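Local coordinates for inositol 2-dehydrogenase/D-chiro-inositol 3-dehydrogenase (Lactobacillus casei, PDB 4MIY), which oxidises myo-inositol and D-chiro-inositol to their keto derivatives, passing the hydride to NAD, at residues Val70-Phe75 against Glu80-Lys85. Sequence-based numbering, arbitrary orientation.
Sequences VFVVSF and EATVLK. With NAD (nicotinamide-adenine-dinucleotide), chain E.
V72 of strand 69-72 and T82 of helix 79-86 meet through methyl groups. The V72 side chain leaves CA toward the helix; beyond CB, CG1 reaches T82 CG2 at 4.0 Å, and CG2 lies 4.1 Å from the same T82 methyl and 4.4 Å from V83 CG2. V72 CG1 is anti to the backbone N (chi1 -173°), which sets CG1 beside the carbonyl carbon and CG2 beside the backbone N. The V72 and T82 side chains lie alongside, running in opposite senses. T82 divides its two branches: CG2 packs on the valine, while OG1 accepts a hydrogen bond from a water 2.6 Å away and faces two acceptors, D58 OD2, its strongest partner, and A78 O, for its single proton. That water lies 2.7 Å from S74 OG, bridging helix and loop beside the cofactor. S74 CB packs 3.5 Å from C5A of the NAD adenine, and F75 holds one ring face over NAD C8A, with NAD O1A at its edge. The contact belongs to the Rossmann beta-alpha-beta unit of strand 69-72, helix 79-86 and strand 92-95: V72 and V83 also touch T95 of strand 92-95, and T82 reaches I8 of strand 3-8 on the other flank of strand 69-72.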
# COMPACT_ATOMS: atom_id res chain seq x y z
N VAL A 70 -3.89 -26.32 -34.91
CA VAL A 70 -2.76 -26.96 -34.30
C VAL A 70 -2.06 -26.06 -33.28
O VAL A 70 -1.94 -24.90 -33.47
CB VAL A 70 -1.75 -27.50 -35.35
CG1 VAL A 70 -2.43 -28.53 -36.21
CG2 VAL A 70 -1.21 -26.43 -36.20
N PHE A 71 -1.64 -26.67 -32.19
CA PHE A 71 -0.79 -26.02 -31.21
C PHE A 71 0.63 -26.55 -31.35
O PHE A 71 0.82 -27.71 -31.30
CB PHE A 71 -1.30 -26.29 -29.80
CG PHE A 71 -2.41 -25.38 -29.37
CD1 PHE A 71 -3.57 -25.35 -30.05
CD2 PHE A 71 -2.27 -24.58 -28.29
CE1 PHE A 71 -4.58 -24.54 -29.65
CE2 PHE A 71 -3.26 -23.76 -27.94
CZ PHE A 71 -4.41 -23.76 -28.59
N VAL A 72 1.58 -25.67 -31.57
CA VAL A 72 2.97 -26.09 -31.71
C VAL A 72 3.71 -25.77 -30.44
O VAL A 72 3.94 -24.63 -30.14
CB VAL A 72 3.65 -25.39 -32.83
CG1 VAL A 72 5.01 -25.97 -33.03
CG2 VAL A 72 2.83 -25.42 -34.09
N VAL A 73 4.05 -26.80 -29.72
CA VAL A 73 4.62 -26.68 -28.40
C VAL A 73 5.86 -27.54 -28.20
O VAL A 73 6.10 -28.05 -27.15
CB VAL A 73 3.57 -27.00 -27.31
CG1 VAL A 73 3.88 -26.25 -26.03
CG2 VAL A 73 2.16 -26.65 -27.76
N SER A 74 6.63 -27.68 -29.26
CA SER A 74 7.84 -28.48 -29.29
C SER A 74 9.02 -27.61 -28.85
O SER A 74 8.81 -26.51 -28.41
CB SER A 74 8.02 -29.02 -30.69
OG SER A 74 8.01 -28.02 -31.65
N PHE A 75 10.24 -28.10 -28.97
CA PHE A 75 11.39 -27.27 -28.68
C PHE A 75 11.34 -26.05 -29.55
O PHE A 75 10.86 -26.10 -30.64
CB PHE A 75 12.73 -27.98 -28.98
CG PHE A 75 12.98 -29.27 -28.22
CD1 PHE A 75 12.49 -29.49 -26.97
CD2 PHE A 75 13.77 -30.26 -28.80
CE1 PHE A 75 12.74 -30.63 -26.32
CE2 PHE A 75 14.02 -31.40 -28.15
CZ PHE A 75 13.51 -31.60 -26.91
N GLU A 80 9.89 -23.47 -36.41
CA GLU A 80 9.92 -22.87 -37.70
C GLU A 80 9.46 -23.80 -38.80
O GLU A 80 8.69 -23.42 -39.63
CB GLU A 80 11.32 -22.40 -38.03
CG GLU A 80 11.45 -21.73 -39.35
CD GLU A 80 12.87 -21.78 -39.85
OE1 GLU A 80 13.75 -22.02 -39.00
OE2 GLU A 80 13.09 -21.60 -41.05
N ALA A 81 9.97 -25.01 -38.78
CA ALA A 81 9.73 -25.94 -39.86
C ALA A 81 8.34 -26.44 -39.77
O ALA A 81 7.67 -26.63 -40.74
CB ALA A 81 10.68 -27.07 -39.77
N THR A 82 7.90 -26.66 -38.55
CA THR A 82 6.58 -27.16 -38.31
C THR A 82 5.54 -26.13 -38.71
O THR A 82 4.55 -26.46 -39.31
CB THR A 82 6.43 -27.56 -36.87
OG1 THR A 82 7.27 -28.66 -36.61
CG2 THR A 82 4.97 -27.94 -36.54
N VAL A 83 5.78 -24.88 -38.40
CA VAL A 83 4.91 -23.81 -38.77
C VAL A 83 4.84 -23.68 -40.27
O VAL A 83 3.79 -23.44 -40.83
CB VAL A 83 5.30 -22.47 -38.10
CG1 VAL A 83 4.55 -21.39 -38.62
CG2 VAL A 83 5.05 -22.56 -36.59
N LEU A 84 5.97 -23.84 -40.93
CA LEU A 84 5.98 -23.80 -42.38
C LEU A 84 5.24 -24.98 -42.96
O LEU A 84 4.59 -24.83 -43.93
CB LEU A 84 7.39 -23.74 -42.94
CG LEU A 84 8.26 -22.56 -42.56
CD1 LEU A 84 9.67 -22.89 -42.82
CD2 LEU A 84 7.86 -21.38 -43.31
N LYS A 85 5.28 -26.12 -42.35
CA LYS A 85 4.46 -27.21 -42.82
C LYS A 85 2.98 -27.00 -42.64
O LYS A 85 2.19 -27.39 -43.44
CB LYS A 85 4.82 -28.48 -42.13
CG LYS A 85 6.04 -29.14 -42.65
CD LYS A 85 6.55 -30.00 -41.61
CE LYS A 85 7.43 -31.01 -42.14
NZ LYS A 85 8.70 -30.63 -41.58
PA NAD E . 9.64 -29.58 -23.00
O1A NAD E . 11.01 -29.94 -23.34
O2A NAD E . 9.03 -30.04 -21.84
O5B NAD E . 8.62 -30.18 -24.05
C5B NAD E . 8.77 -30.12 -25.41
C4B NAD E . 8.21 -31.40 -26.03
O4B NAD E . 8.44 -31.29 -27.41
C3B NAD E . 8.98 -32.67 -25.70
O3B NAD E . 8.10 -33.65 -25.33
C2B NAD E . 9.75 -33.02 -26.94
O2B NAD E . 9.95 -34.41 -27.09
C1B NAD E . 8.84 -32.53 -28.00
N9A NAD E . 9.47 -32.24 -29.27
C8A NAD E . 10.62 -31.70 -29.50
N7A NAD E . 10.84 -31.50 -30.79
C5A NAD E . 9.76 -31.92 -31.42
C6A NAD E . 9.30 -32.04 -32.79
N6A NAD E . 9.99 -31.64 -33.83
N1A NAD E . 8.09 -32.52 -32.97
C2A NAD E . 7.33 -32.93 -32.02
N3A NAD E . 7.70 -32.88 -30.76
C4A NAD E . 8.88 -32.39 -30.42
O3 NAD E . 9.62 -28.01 -23.19
PN NAD E . 8.40 -26.99 -22.81
O1N NAD E . 8.73 -26.34 -21.55
O2N NAD E . 7.18 -27.71 -22.71
O5D NAD E . 8.49 -25.87 -23.84
C5D NAD E . 7.91 -26.07 -25.11
C4D NAD E . 7.73 -24.77 -25.83
O4D NAD E . 6.85 -23.98 -25.04
C3D NAD E . 9.02 -24.05 -25.97
O3D NAD E . 8.99 -23.37 -27.19
C2D NAD E . 8.94 -23.09 -24.79
O2D NAD E . 9.71 -21.99 -25.10
C1D NAD E . 7.47 -22.75 -24.77
N1N NAD E . 7.04 -22.22 -23.47
C2N NAD E . 6.46 -21.03 -23.41
C3N NAD E . 6.07 -20.45 -22.22
C7N NAD E . 5.40 -19.10 -22.19
O7N NAD E . 4.83 -18.66 -23.14
N7N NAD E . 5.44 -18.48 -21.08
C4N NAD E . 6.25 -21.18 -21.06
C5N NAD E . 6.84 -22.42 -21.17
C6N NAD E . 7.24 -22.90 -22.39
O HOH W 1 7.59 -29.15 -34.07